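PDB 3G98: alanyl-tRNA synthetase from Aquifex aeolicus, which charges tRNA with alanine, the C-terminal C-Ala domain crystallised here bringing editing and aminoacylation together on one tRNA. Local coordinates for residues 7-12 and 62-67; 29-34 and 38-43; 50-55 and 75-80; 68-73 and 86-91. One frame throughout, in Å; residues are numbered along the deposited sequence. Where two conformers were deposited one is given.

Contact 1. Residues 7-12 and 62-67; sequences GDFTLH and DKVNAK
F9, at the start of strand 9-17, turns its ring onto V64 in the loop that leads into helix 66-76, so the contact fastens the loop before a helix to the sheet of this alpha/beta domain. The meeting is a CH-pi contact. V64 CG2 sits over one face of the F9 ring, 3.9 Å from the ring centroid, and is displaced toward the rim, where it comes within 3.7 Å of F9 CZ. The first torsion of V64 (chi1 -178°) explains which branch does this: CG1 is anti to the backbone N, which leaves CG2 beside that nitrogen and facing the ring. K63 adds its CB, 4.2 Å from F9 CE2, and then runs on as a fully extended chain. Its NZ stays 4.9 Å from D8 OD2, opposite charges that do not touch but may attract at this range. L109 of helix 98-110 touches both F9 and V64, extending the apolar cluster. One residue beyond V64, N65 takes the N-cap position of helix 66-76, its OD1 accepting a weak, bent capping bond of 2.9 Å from K67 N.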
loop_
_atom_site.group_PDB
_atom_site.type_symbol
_atom_site.label_atom_id
_atom_site.label_comp_id
_atom_site.label_asym_id
_atom_site.label_seq_id
_atom_site.Cartn_x
_atom_site.Cartn_y
_atom_site.Cartn_z
ATOM N N GLY A 7 2.842 -9.329 12.410
ATOM C CA GLY A 7 3.108 -10.732 12.158
ATOM C C GLY A 7 4.570 -10.876 11.792
ATOM O O GLY A 7 5.439 -10.338 12.469
ATOM N N ASP A 8 4.839 -11.577 10.696
ATOM C CA ASP A 8 6.207 -11.821 10.272
ATOM C C ASP A 8 6.668 -10.780 9.253
ATOM O O ASP A 8 7.637 -11.005 8.533
ATOM C CB ASP A 8 6.322 -13.227 9.674
ATOM C CG ASP A 8 7.738 -13.768 9.719
ATOM O OD1 ASP A 8 8.362 -13.721 10.801
ATOM O OD2 ASP A 8 8.221 -14.254 8.674
ATOM N N PHE A 9 5.973 -9.643 9.191
ATOM C CA PHE A 9 6.283 -8.608 8.199
ATOM C C PHE A 9 6.639 -7.271 8.847
ATOM O O PHE A 9 6.318 -7.036 10.010
ATOM C CB PHE A 9 5.094 -8.423 7.247
ATOM C CG PHE A 9 4.484 -9.717 6.786
ATOM C CD1 PHE A 9 3.257 -10.140 7.286
ATOM C CD2 PHE A 9 5.142 -10.524 5.873
ATOM C CE1 PHE A 9 2.695 -11.337 6.870
ATOM C CE2 PHE A 9 4.583 -11.726 5.451
ATOM C CZ PHE A 9 3.361 -12.131 5.950
ATOM N N THR A 10 7.316 -6.405 8.090
ATOM C CA THR A 10 7.531 -5.016 8.504
ATOM C C THR A 10 6.723 -4.092 7.591
ATOM O O THR A 10 6.975 -4.011 6.381
ATOM C CB THR A 10 9.025 -4.606 8.467
ATOM O OG1 THR A 10 9.778 -5.414 9.380
ATOM C CG2 THR A 10 9.196 -3.139 8.855
ATOM N N LEU A 11 5.743 -3.410 8.174
ATOM C CA LEU A 11 4.869 -2.520 7.414
ATOM C C LEU A 11 5.364 -1.079 7.441
ATOM O O LEU A 11 5.601 -0.517 8.508
ATOM C CB LEU A 11 3.431 -2.589 7.938
ATOM C CG LEU A 11 2.433 -1.646 7.255
ATOM C CD1 LEU A 11 2.274 -1.991 5.784
ATOM C CD2 LEU A 11 1.076 -1.688 7.964
ATOM N N HIS A 12 5.544 -0.504 6.253
ATOM C CA HIS A 12 5.869 0.913 6.101
ATOM C C HIS A 12 4.676 1.603 5.448
ATOM O O HIS A 12 4.217 1.200 4.367
ATOM C CB HIS A 12 7.117 1.101 5.227
ATOM C CG HIS A 12 8.303 0.320 5.695
ATOM N ND1 HIS A 12 9.175 0.793 6.653
ATOM C CD2 HIS A 12 8.757 -0.909 5.347
ATOM C CE1 HIS A 12 10.114 -0.111 6.876
ATOM N NE2 HIS A 12 9.884 -1.152 6.095
ATOM N N ASP A 62 4.061 -14.444 -2.452
ATOM C CA ASP A 62 3.016 -15.453 -2.285
ATOM C C ASP A 62 2.281 -15.248 -0.972
ATOM O O ASP A 62 1.076 -15.476 -0.883
ATOM C CB ASP A 62 3.586 -16.879 -2.355
ATOM C CG ASP A 62 3.748 -17.377 -3.780
ATOM O OD1 ASP A 62 3.265 -16.695 -4.709
ATOM O OD2 ASP A 62 4.354 -18.454 -3.972
ATOM N N LYS A 63 3.021 -14.817 0.044
ATOM C CA LYS A 63 2.463 -14.591 1.369
ATOM C C LYS A 63 1.553 -13.376 1.390
ATOM O O LYS A 63 0.445 -13.435 1.927
ATOM C CB LYS A 63 3.577 -14.432 2.401
ATOM C CG LYS A 63 4.356 -15.716 2.629
ATOM C CD LYS A 63 5.551 -15.507 3.540
ATOM C CE LYS A 63 6.385 -16.781 3.608
ATOM N NZ LYS A 63 7.584 -16.650 4.477
ATOM N N VAL A 64 2.040 -12.282 0.811
ATOM C CA VAL A 64 1.283 -11.036 0.708
ATOM C C VAL A 64 1.188 -10.653 -0.758
ATOM O O VAL A 64 2.133 -10.113 -1.339
ATOM C CB VAL A 64 1.938 -9.885 1.492
ATOM C CG1 VAL A 64 1.083 -8.613 1.381
ATOM C CG2 VAL A 64 2.137 -10.280 2.948
ATOM N N ASN A 65 0.046 -10.966 -1.354
ATOM C CA ASN A 65 -0.175 -10.753 -2.773
ATOM C C ASN A 65 -0.731 -9.352 -3.016
ATOM O O ASN A 65 -1.877 -9.055 -2.657
ATOM C CB ASN A 65 -1.131 -11.826 -3.305
ATOM C CG ASN A 65 -1.181 -11.862 -4.814
ATOM O OD1 ASN A 65 -1.122 -10.826 -5.472
ATOM N ND2 ASN A 65 -1.287 -13.061 -5.375
ATOM N N ALA A 66 0.080 -8.486 -3.621
ATOM C CA ALA A 66 -0.331 -7.096 -3.804
ATOM C C ALA A 66 -1.546 -6.980 -4.728
ATOM O O ALA A 66 -2.326 -6.039 -4.605
ATOM C CB ALA A 66 0.827 -6.238 -4.310
ATOM N N LYS A 67 -1.694 -7.940 -5.640
ATOM C CA LYS A 67 -2.866 -8.030 -6.507
ATOM C C LYS A 67 -4.156 -8.097 -5.694
ATOM O O LYS A 67 -5.136 -7.415 -6.008
ATOM C CB LYS A 67 -2.779 -9.281 -7.393
ATOM C CG LYS A 67 -2.219 -9.074 -8.788
ATOM C CD LYS A 67 -2.349 -10.369 -9.608
ATOM C CE LYS A 67 -2.534 -10.075 -11.086
ATOM N NZ LYS A 67 -2.635 -11.318 -11.892
#

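Contact 2. Residues 29-34 and 38-43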
loop_
_atom_site.group_PDB
_atom_site.type_symbol
_atom_site.label_atom_id
_atom_site.label_comp_id
_atom_site.label_asym_id
_atom_site.label_seq_id
_atom_site.Cartn_x
_atom_site.Cartn_y
_atom_site.Cartn_z
ATOM N N ASP A 29 8.449 1.138 -4.665
ATOM C CA ASP A 29 9.349 0.152 -5.245
ATOM C C ASP A 29 10.686 0.149 -4.498
ATOM O O ASP A 29 11.187 -0.907 -4.111
ATOM C CB ASP A 29 9.513 0.444 -6.745
ATOM C CG ASP A 29 10.484 -0.491 -7.436
ATOM O OD1 ASP A 29 10.531 -1.695 -7.113
ATOM O OD2 ASP A 29 11.195 -0.009 -8.335
ATOM N N MET A 30 11.249 1.332 -4.276
ATOM C CA MET A 30 12.531 1.442 -3.575
ATOM C C MET A 30 12.451 0.935 -2.138
ATOM O O MET A 30 13.334 0.212 -1.676
ATOM C CB MET A 30 13.014 2.889 -3.570
ATOM C CG MET A 30 13.507 3.367 -4.915
ATOM S SD MET A 30 14.354 4.937 -4.743
ATOM C CE MET A 30 13.039 5.923 -4.032
ATOM N N LEU A 31 11.394 1.325 -1.434
ATOM C CA LEU A 31 11.225 0.939 -0.036
ATOM C C LEU A 31 11.068 -0.564 0.218
ATOM O O LEU A 31 11.405 -1.029 1.308
ATOM C CB LEU A 31 10.051 1.691 0.594
ATOM C CG LEU A 31 10.232 3.193 0.790
ATOM C CD1 LEU A 31 8.902 3.816 1.226
ATOM C CD2 LEU A 31 11.323 3.456 1.813
ATOM N N ARG A 32 10.540 -1.324 -0.746
ATOM C CA ARG A 32 10.349 -2.768 -0.510
ATOM C C ARG A 32 11.595 -3.582 -0.839
ATOM O O ARG A 32 11.631 -4.790 -0.634
ATOM C CB ARG A 32 9.115 -3.333 -1.231
ATOM C CG ARG A 32 9.022 -3.038 -2.712
ATOM C CD ARG A 32 10.010 -3.850 -3.528
ATOM N NE ARG A 32 9.815 -3.634 -4.965
ATOM C CZ ARG A 32 9.161 -4.473 -5.763
ATOM N NH1 ARG A 32 8.655 -5.595 -5.276
ATOM N NH2 ARG A 32 9.036 -4.201 -7.055
ATOM N N GLN A 33 12.608 -2.899 -1.352
ATOM C CA GLN A 33 13.876 -3.529 -1.699
ATOM C C GLN A 33 14.784 -3.589 -0.476
ATOM O O GLN A 33 15.853 -4.200 -0.504
ATOM C CB GLN A 33 14.557 -2.729 -2.807
ATOM C CG GLN A 33 13.792 -2.686 -4.113
ATOM C CD GLN A 33 14.451 -1.787 -5.139
ATOM O OE1 GLN A 33 15.622 -1.437 -5.011
ATOM N NE2 GLN A 33 13.701 -1.413 -6.170
ATOM N N ARG A 34 14.331 -2.953 0.598
ATOM C CA ARG A 34 15.096 -2.795 1.827
ATOM C C ARG A 34 15.463 -4.154 2.420
ATOM O O ARG A 34 16.639 -4.523 2.488
ATOM C CB ARG A 34 14.264 -1.989 2.832
ATOM C CG ARG A 34 15.043 -1.064 3.761
ATOM C CD ARG A 34 16.056 -1.816 4.618
ATOM N NE ARG A 34 16.344 -1.118 5.869
ATOM C CZ ARG A 34 16.892 0.092 5.946
ATOM N NH1 ARG A 34 17.203 0.757 4.841
ATOM N NH2 ARG A 34 17.119 0.643 7.132
ATOM N N ASP A 38 9.426 -6.749 3.772
ATOM C CA ASP A 38 8.783 -5.433 3.754
ATOM C C ASP A 38 7.440 -5.428 3.029
ATOM O O ASP A 38 7.293 -6.036 1.973
ATOM C CB ASP A 38 9.694 -4.404 3.082
ATOM C CG ASP A 38 10.995 -4.193 3.831
ATOM O OD1 ASP A 38 10.982 -4.181 5.081
ATOM O OD2 ASP A 38 12.035 -4.034 3.161
ATOM N N VAL A 39 6.471 -4.732 3.614
ATOM C CA VAL A 39 5.206 -4.429 2.965
ATOM C C VAL A 39 5.075 -2.910 3.016
ATOM O O VAL A 39 5.179 -2.306 4.080
ATOM C CB VAL A 39 3.991 -5.081 3.693
ATOM C CG1 VAL A 39 2.687 -4.755 2.958
ATOM C CG2 VAL A 39 4.164 -6.601 3.820
ATOM N N VAL A 40 4.865 -2.287 1.866
ATOM C CA VAL A 40 4.801 -0.828 1.798
ATOM C C VAL A 40 3.422 -0.421 1.319
ATOM O O VAL A 40 2.968 -0.872 0.263
ATOM C CB VAL A 40 5.854 -0.278 0.818
ATOM C CG1 VAL A 40 5.794 1.244 0.747
ATOM C CG2 VAL A 40 7.247 -0.777 1.195
ATOM N N PHE A 41 2.739 0.409 2.102
ATOM C CA PHE A 41 1.436 0.923 1.694
ATOM C C PHE A 41 1.474 2.430 1.792
ATOM O O PHE A 41 1.368 2.999 2.875
ATOM C CB PHE A 41 0.329 0.318 2.571
ATOM C CG PHE A 41 -1.055 0.871 2.315
ATOM C CD1 PHE A 41 -1.506 1.131 1.020
ATOM C CD2 PHE A 41 -1.920 1.100 3.379
ATOM C CE1 PHE A 41 -2.797 1.626 0.800
ATOM C CE2 PHE A 41 -3.203 1.579 3.164
ATOM C CZ PHE A 41 -3.637 1.851 1.868
ATOM N N ILE A 42 1.664 3.089 0.657
ATOM C CA ILE A 42 1.742 4.542 0.688
ATOM C C ILE A 42 0.715 5.135 -0.252
ATOM O O ILE A 42 0.264 4.489 -1.202
ATOM C CB ILE A 42 3.155 5.089 0.376
ATOM C CG1 ILE A 42 3.617 4.647 -1.015
ATOM C CG2 ILE A 42 4.144 4.664 1.466
ATOM C CD1 ILE A 42 4.984 5.208 -1.420
ATOM N N ALA A 43 0.340 6.368 0.031
ATOM C CA ALA A 43 -0.723 7.006 -0.712
ATOM C C ALA A 43 -0.385 8.473 -0.910
ATOM O O ALA A 43 0.456 9.034 -0.193
ATOM C CB ALA A 43 -2.031 6.860 0.029
#
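R32, next after L31 of helix 21-31, meets V40 of strand 38-46 within a beta-alpha-beta unit in which that helix connects strands 9-17 and 38-46. Its CB lies 4.0 Å from V40 CG2. From there the chain turns away from the strand: CG stands between the backbone N and the carbonyl carbon (chi1 52°), and a second bend at chi2 carries the guanidinium back to D29. There NE and NH2 share a single oxygen. NE reaches D29 OD1 at 3.0 Å through the anti lone pair, while NH2, 2.9 Å from D29 OD1, comes from the same anti side but 32° out of the carboxylate plane. R32 NE also makes a weak bond of 3.2 Å to the backbone D29 O, which lies in plane at the edge of the guanidinium. OD1 too lies almost exactly in the guanidinium plane, and this paired grip fixes the rotation of the group. The remaining nitrogen, NH1, hydrogen-bonds V56 O and forms a salt bridge with D86, so the arginine ties this segment to two further parts of the chain. Next to it the L31 side chain lies across V40, roughly perpendicular, with L31 CB 3.8 Å from V40 CG2. At the start of the strand, D38 OD2 accepts from T35 N in the turn and lies 3.0 Å from R34 CB.

Contact 3. Residues 50-55 and 75-80; sequences INFVIG and KVLKGG
L77 lies against one face of the F52 ring in a buried helix-to-sheet contact of this alpha/beta fold, where strand 49-56 faces the Schellman motif that ends helix 66-76. The tight part is here. L77 CD1 sits over that face in a CH-pi contact, 3.8 Å from the centroid and 25° off the normal, and it is shifted toward the rim so that F52 CD1 is its nearest ring atom, at 3.5 Å. A chi1 of 50°, with F52 CG between the backbone N and the carbonyl carbon, sets the ring with this face against L77 CD1. Farther round the ring the backbone of the glycine turn closes in: G80 O approaches F52 CZ obliquely to 3.1 Å, a buried carbonyl for which the model offers no hydrogen-bond partner. An alanine in place of F52 would probably leave L77 CD1 without the face it rests on and open a gap beside G80 O. The looser packing lies toward I50, whose CG2 stays 4.3 Å from L77 CB. On the solvent side, the exposed K75 points away from the strand and the end of K78 leads away from it too. K78 nevertheless shapes the turn, since as the C-prime residue it adopts a positive phi of 54° and its N bonds K75 O at 3.1 Å.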
loop_
_atom_site.group_PDB
_atom_site.type_symbol
_atom_site.label_atom_id
_atom_site.label_comp_id
_atom_site.label_asym_id
_atom_site.label_seq_id
_atom_site.Cartn_x
_atom_site.Cartn_y
_atom_site.Cartn_z
ATOM N N ILE A 50 -7.408 10.235 -4.052
ATOM C CA ILE A 50 -6.255 9.581 -3.458
ATOM C C ILE A 50 -5.719 8.460 -4.369
ATOM O O ILE A 50 -6.473 7.641 -4.900
ATOM C CB ILE A 50 -6.575 9.063 -2.025
ATOM C CG1 ILE A 50 -5.357 8.398 -1.387
ATOM C CG2 ILE A 50 -7.771 8.090 -2.041
ATOM C CD1 ILE A 50 -5.499 8.248 0.126
ATOM N N ASN A 51 -4.412 8.465 -4.572
ATOM C CA ASN A 51 -3.742 7.412 -5.320
ATOM C C ASN A 51 -2.933 6.599 -4.323
ATOM O O ASN A 51 -2.371 7.159 -3.391
ATOM C CB ASN A 51 -2.833 8.025 -6.396
ATOM C CG ASN A 51 -2.176 6.977 -7.281
ATOM O OD1 ASN A 51 -1.202 6.340 -6.889
ATOM N ND2 ASN A 51 -2.702 6.808 -8.494
ATOM N N PHE A 52 -2.877 5.286 -4.514
ATOM C CA PHE A 52 -2.218 4.443 -3.532
ATOM C C PHE A 52 -1.474 3.264 -4.166
ATOM O O PHE A 52 -1.824 2.794 -5.252
ATOM C CB PHE A 52 -3.223 3.957 -2.476
ATOM C CG PHE A 52 -4.472 3.374 -3.053
ATOM C CD1 PHE A 52 -5.542 4.196 -3.409
ATOM C CD2 PHE A 52 -4.575 2.005 -3.274
ATOM C CE1 PHE A 52 -6.694 3.674 -3.954
ATOM C CE2 PHE A 52 -5.729 1.466 -3.832
ATOM C CZ PHE A 52 -6.794 2.304 -4.174
ATOM N N VAL A 53 -0.449 2.797 -3.467
ATOM C CA VAL A 53 0.411 1.735 -3.964
ATOM C C VAL A 53 0.697 0.739 -2.845
ATOM O O VAL A 53 0.871 1.119 -1.684
ATOM C CB VAL A 53 1.763 2.299 -4.439
ATOM C CG1 VAL A 53 2.740 1.159 -4.784
ATOM C CG2 VAL A 53 1.578 3.264 -5.631
ATOM N N ILE A 54 0.752 -0.530 -3.210
ATOM C CA ILE A 54 1.230 -1.581 -2.318
ATOM C C ILE A 54 2.424 -2.225 -2.997
ATOM O O ILE A 54 2.325 -2.684 -4.137
ATOM C CB ILE A 54 0.156 -2.664 -2.069
ATOM C CG1 ILE A 54 -1.084 -2.071 -1.397
ATOM C CG2 ILE A 54 0.734 -3.800 -1.206
ATOM C CD1 ILE A 54 -0.992 -2.007 0.094
ATOM N N GLY A 55 3.562 -2.214 -2.311
ATOM C CA GLY A 55 4.751 -2.916 -2.792
ATOM C C GLY A 55 5.215 -3.866 -1.712
ATOM O O GLY A 55 5.191 -3.520 -0.531
ATOM N N LYS A 75 -11.051 -0.850 -1.931
ATOM C CA LYS A 75 -12.470 -0.780 -1.580
ATOM C C LYS A 75 -12.735 0.260 -0.488
ATOM O O LYS A 75 -13.662 1.065 -0.597
ATOM C CB LYS A 75 -12.987 -2.153 -1.140
ATOM C CG LYS A 75 -14.399 -2.127 -0.592
ATOM C CD LYS A 75 -14.907 -3.538 -0.372
ATOM C CE LYS A 75 -16.382 -3.546 -0.010
ATOM N NZ LYS A 75 -16.875 -4.942 0.067
ATOM N N VAL A 76 -11.916 0.237 0.560
ATOM C CA VAL A 76 -12.024 1.198 1.665
ATOM C C VAL A 76 -11.838 2.645 1.191
ATOM O O VAL A 76 -12.519 3.565 1.657
ATOM C CB VAL A 76 -11.017 0.856 2.788
ATOM C CG1 VAL A 76 -10.995 1.933 3.847
ATOM C CG2 VAL A 76 -11.362 -0.504 3.403
ATOM N N LEU A 77 -10.936 2.835 0.235
ATOM C CA LEU A 77 -10.624 4.162 -0.283
ATOM C C LEU A 77 -11.555 4.560 -1.434
ATOM O O LEU A 77 -11.303 5.548 -2.125
ATOM C CB LEU A 77 -9.155 4.213 -0.726
ATOM C CG LEU A 77 -8.147 4.022 0.408
ATOM C CD1 LEU A 77 -6.727 3.987 -0.146
ATOM C CD2 LEU A 77 -8.294 5.155 1.425
ATOM N N LYS A 78 -12.633 3.795 -1.612
ATOM C CA LYS A 78 -13.610 4.023 -2.677
ATOM C C LYS A 78 -12.906 4.065 -4.029
ATOM O O LYS A 78 -13.048 5.022 -4.798
ATOM C CB LYS A 78 -14.404 5.313 -2.424
ATOM C CG LYS A 78 -15.140 5.327 -1.080
ATOM C CD LYS A 78 -16.234 4.269 -1.049
ATOM C CE LYS A 78 -17.100 4.398 0.198
ATOM N NZ LYS A 78 -18.246 3.435 0.134
ATOM N N GLY A 79 -12.119 3.024 -4.295
ATOM C CA GLY A 79 -11.379 2.922 -5.540
ATOM C C GLY A 79 -11.049 1.482 -5.896
ATOM O O GLY A 79 -11.564 0.539 -5.289
ATOM N N GLY A 80 -10.191 1.314 -6.892
ATOM C CA GLY A 80 -9.830 -0.014 -7.357
ATOM C C GLY A 80 -8.340 -0.197 -7.280
ATOM O O GLY A 80 -7.686 0.382 -6.416
#

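Contact 4. Residues 68-73 and 86-91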
loop_
_atom_site.group_PDB
_atom_site.type_symbol
_atom_site.label_atom_id
_atom_site.label_comp_id
_atom_site.label_asym_id
_atom_site.label_seq_id
_atom_site.Cartn_x
_atom_site.Cartn_y
_atom_site.Cartn_z
ATOM N N GLU A 68 -4.165 -8.944 -4.664
ATOM C CA GLU A 68 -5.346 -9.121 -3.830
ATOM C C GLU A 68 -5.511 -7.925 -2.902
ATOM O O GLU A 68 -6.577 -7.321 -2.817
ATOM C CB GLU A 68 -5.218 -10.380 -2.971
ATOM C CG GLU A 68 -5.001 -11.663 -3.744
ATOM C CD GLU A 68 -4.949 -12.870 -2.833
ATOM O OE1 GLU A 68 -5.615 -12.840 -1.775
ATOM O OE2 GLU A 68 -4.247 -13.845 -3.176
ATOM N N VAL A 69 -4.431 -7.601 -2.210
ATOM C CA VAL A 69 -4.444 -6.597 -1.159
ATOM C C VAL A 69 -4.778 -5.196 -1.676
ATOM O O VAL A 69 -5.419 -4.415 -0.982
ATOM C CB VAL A 69 -3.093 -6.584 -0.426
ATOM C CG1 VAL A 69 -3.101 -5.553 0.688
ATOM C CG2 VAL A 69 -2.801 -7.962 0.138
ATOM N N ILE A 70 -4.342 -4.878 -2.888
ATOM C CA ILE A 70 -4.600 -3.545 -3.433
ATOM C C ILE A 70 -6.108 -3.347 -3.575
ATOM O O ILE A 70 -6.629 -2.275 -3.320
ATOM C CB ILE A 70 -3.874 -3.310 -4.773
ATOM C CG1 ILE A 70 -3.862 -1.818 -5.139
ATOM C CG2 ILE A 70 -4.492 -4.144 -5.894
ATOM C CD1 ILE A 70 -2.945 -0.972 -4.272
ATOM N N ARG A 71 -6.813 -4.404 -3.955
ATOM C CA ARG A 71 -8.254 -4.314 -4.130
ATOM C C ARG A 71 -8.998 -4.188 -2.805
ATOM O O ARG A 71 -10.048 -3.534 -2.736
ATOM C CB ARG A 71 -8.768 -5.524 -4.910
ATOM C CG ARG A 71 -8.353 -5.513 -6.377
ATOM C CD ARG A 71 -8.673 -6.843 -7.027
ATOM N NE ARG A 71 -8.601 -6.750 -8.481
ATOM C CZ ARG A 71 -7.495 -6.942 -9.190
ATOM N NH1 ARG A 71 -7.530 -6.838 -10.515
ATOM N NH2 ARG A 71 -6.356 -7.242 -8.576
ATOM N N GLU A 72 -8.457 -4.810 -1.759
ATOM C CA GLU A 72 -9.054 -4.723 -0.418
ATOM C C GLU A 72 -8.936 -3.322 0.194
ATOM O O GLU A 72 -9.930 -2.763 0.670
ATOM C CB GLU A 72 -8.470 -5.794 0.511
ATOM C CG GLU A 72 -8.803 -7.215 0.033
ATOM C CD GLU A 72 -8.106 -8.311 0.819
ATOM O OE1 GLU A 72 -6.885 -8.502 0.631
ATOM O OE2 GLU A 72 -8.789 -9.001 1.608
ATOM N N VAL A 73 -7.732 -2.752 0.190
ATOM C CA VAL A 73 -7.580 -1.367 0.639
ATOM C C VAL A 73 -8.261 -0.399 -0.332
ATOM O O VAL A 73 -8.816 0.631 0.079
ATOM C CB VAL A 73 -6.097 -0.962 0.886
ATOM C CG1 VAL A 73 -5.456 -1.900 1.910
ATOM C CG2 VAL A 73 -5.290 -0.932 -0.412
ATOM N N ASP A 86 3.904 -8.428 -6.507
ATOM C CA ASP A 86 4.900 -7.718 -5.700
ATOM C C ASP A 86 4.714 -6.204 -5.686
ATOM O O ASP A 86 5.271 -5.526 -4.821
ATOM C CB ASP A 86 6.326 -8.079 -6.124
ATOM C CG ASP A 86 6.659 -7.596 -7.524
ATOM O OD1 ASP A 86 5.905 -7.926 -8.467
ATOM O OD2 ASP A 86 7.677 -6.886 -7.679
ATOM N N LEU A 87 3.923 -5.693 -6.630
ATOM C CA LEU A 87 3.689 -4.254 -6.759
ATOM C C LEU A 87 2.381 -3.951 -7.503
ATOM O O LEU A 87 2.193 -4.327 -8.672
ATOM C CB LEU A 87 4.869 -3.579 -7.462
ATOM C CG LEU A 87 4.932 -2.046 -7.469
ATOM C CD1 LEU A 87 5.107 -1.493 -6.055
ATOM C CD2 LEU A 87 6.048 -1.545 -8.383
ATOM N N ALA A 88 1.488 -3.246 -6.823
ATOM C CA ALA A 88 0.173 -2.916 -7.389
ATOM C C ALA A 88 -0.225 -1.487 -7.008
ATOM O O ALA A 88 0.300 -0.932 -6.049
ATOM C CB ALA A 88 -0.868 -3.914 -6.899
ATOM N N GLN A 89 -1.154 -0.895 -7.758
ATOM C CA GLN A 89 -1.478 0.521 -7.594
ATOM C C GLN A 89 -2.932 0.784 -7.963
ATOM O O GLN A 89 -3.524 0.041 -8.753
ATOM C CB GLN A 89 -0.527 1.366 -8.463
ATOM C CG GLN A 89 -0.770 2.874 -8.477
ATOM C CD GLN A 89 0.435 3.646 -9.027
ATOM O OE1 GLN A 89 1.196 3.124 -9.845
ATOM N NE2 GLN A 89 0.616 4.881 -8.565
ATOM N N GLY A 90 -3.509 1.837 -7.394
ATOM C CA GLY A 90 -4.895 2.188 -7.698
ATOM C C GLY A 90 -5.229 3.631 -7.365
ATOM O O GLY A 90 -4.408 4.367 -6.796
ATOM N N GLY A 91 -6.440 4.035 -7.733
ATOM C CA GLY A 91 -6.936 5.366 -7.410
ATOM C C GLY A 91 -8.302 5.239 -6.766
ATOM O O GLY A 91 -9.013 4.249 -6.983
#
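The flat peptide joining A88 to Q89 carries I70 on one face, in the helix-on-sheet packing of this alpha/beta fold: I70 CD1 lies 3.7 Å from A88 O, and I70 CG1 3.9 Å from Q89 N. At the edges of that stretch of strand 87-92, sheet pairing joins A88 to I54 and Q89 to G82. The Q89 side chain points away from the helix, and both ends of its amide are bonded outside the two segments, NE2 donating to N51 OD1 and P21 O and OE1 meeting R25 NH1. Helix 66-76 is thus laid along the sheet, the axes of the short segments 68-73 and 87-91 running 23° apart and 8.0 Å from each other at closest approach. With I70 CG1 anti to the backbone N (chi1 -165°), the longer branch reaches forward over the peptide, and CG2 turns to the A88 methyl, 3.8 Å from A88 CB. F52 and I54 of the neighbouring strand also touch I70. Cutting it back to an alanine would probably uncover this peptide face and leave a gap between helix and strand. Beyond Q89 the strand continues as glycine, so no side chain rises toward the helix and I70 CD1 comes within 4.2 Å of G90 N. Closest of the side-chain carbons are the two beta positions, I70 CB and A88 CB, 3.7 Å apart.

All four contacts join one mixed sheet to elements packed against it. Contacts 1, 3 and 4 share helix 66-76, using the loop leading into it, the turn that ends it and its middle, respectively; contact 2 uses helix 21-31, which covers the opposite face, so the sheet of this small domain is packed on both sides. Contacts 3 and 4 lie closest, their centres about 6 Å apart on the neighbouring strands 49-56 and 87-92, whereas the centres of contacts 1 and 3 are about 16 Å apart. Along the chain, contact 2 falls between the two halves of contact 1, and contacts 3 and 4 interleave. The R32-D86 salt bridge links contact 2 to contact 4.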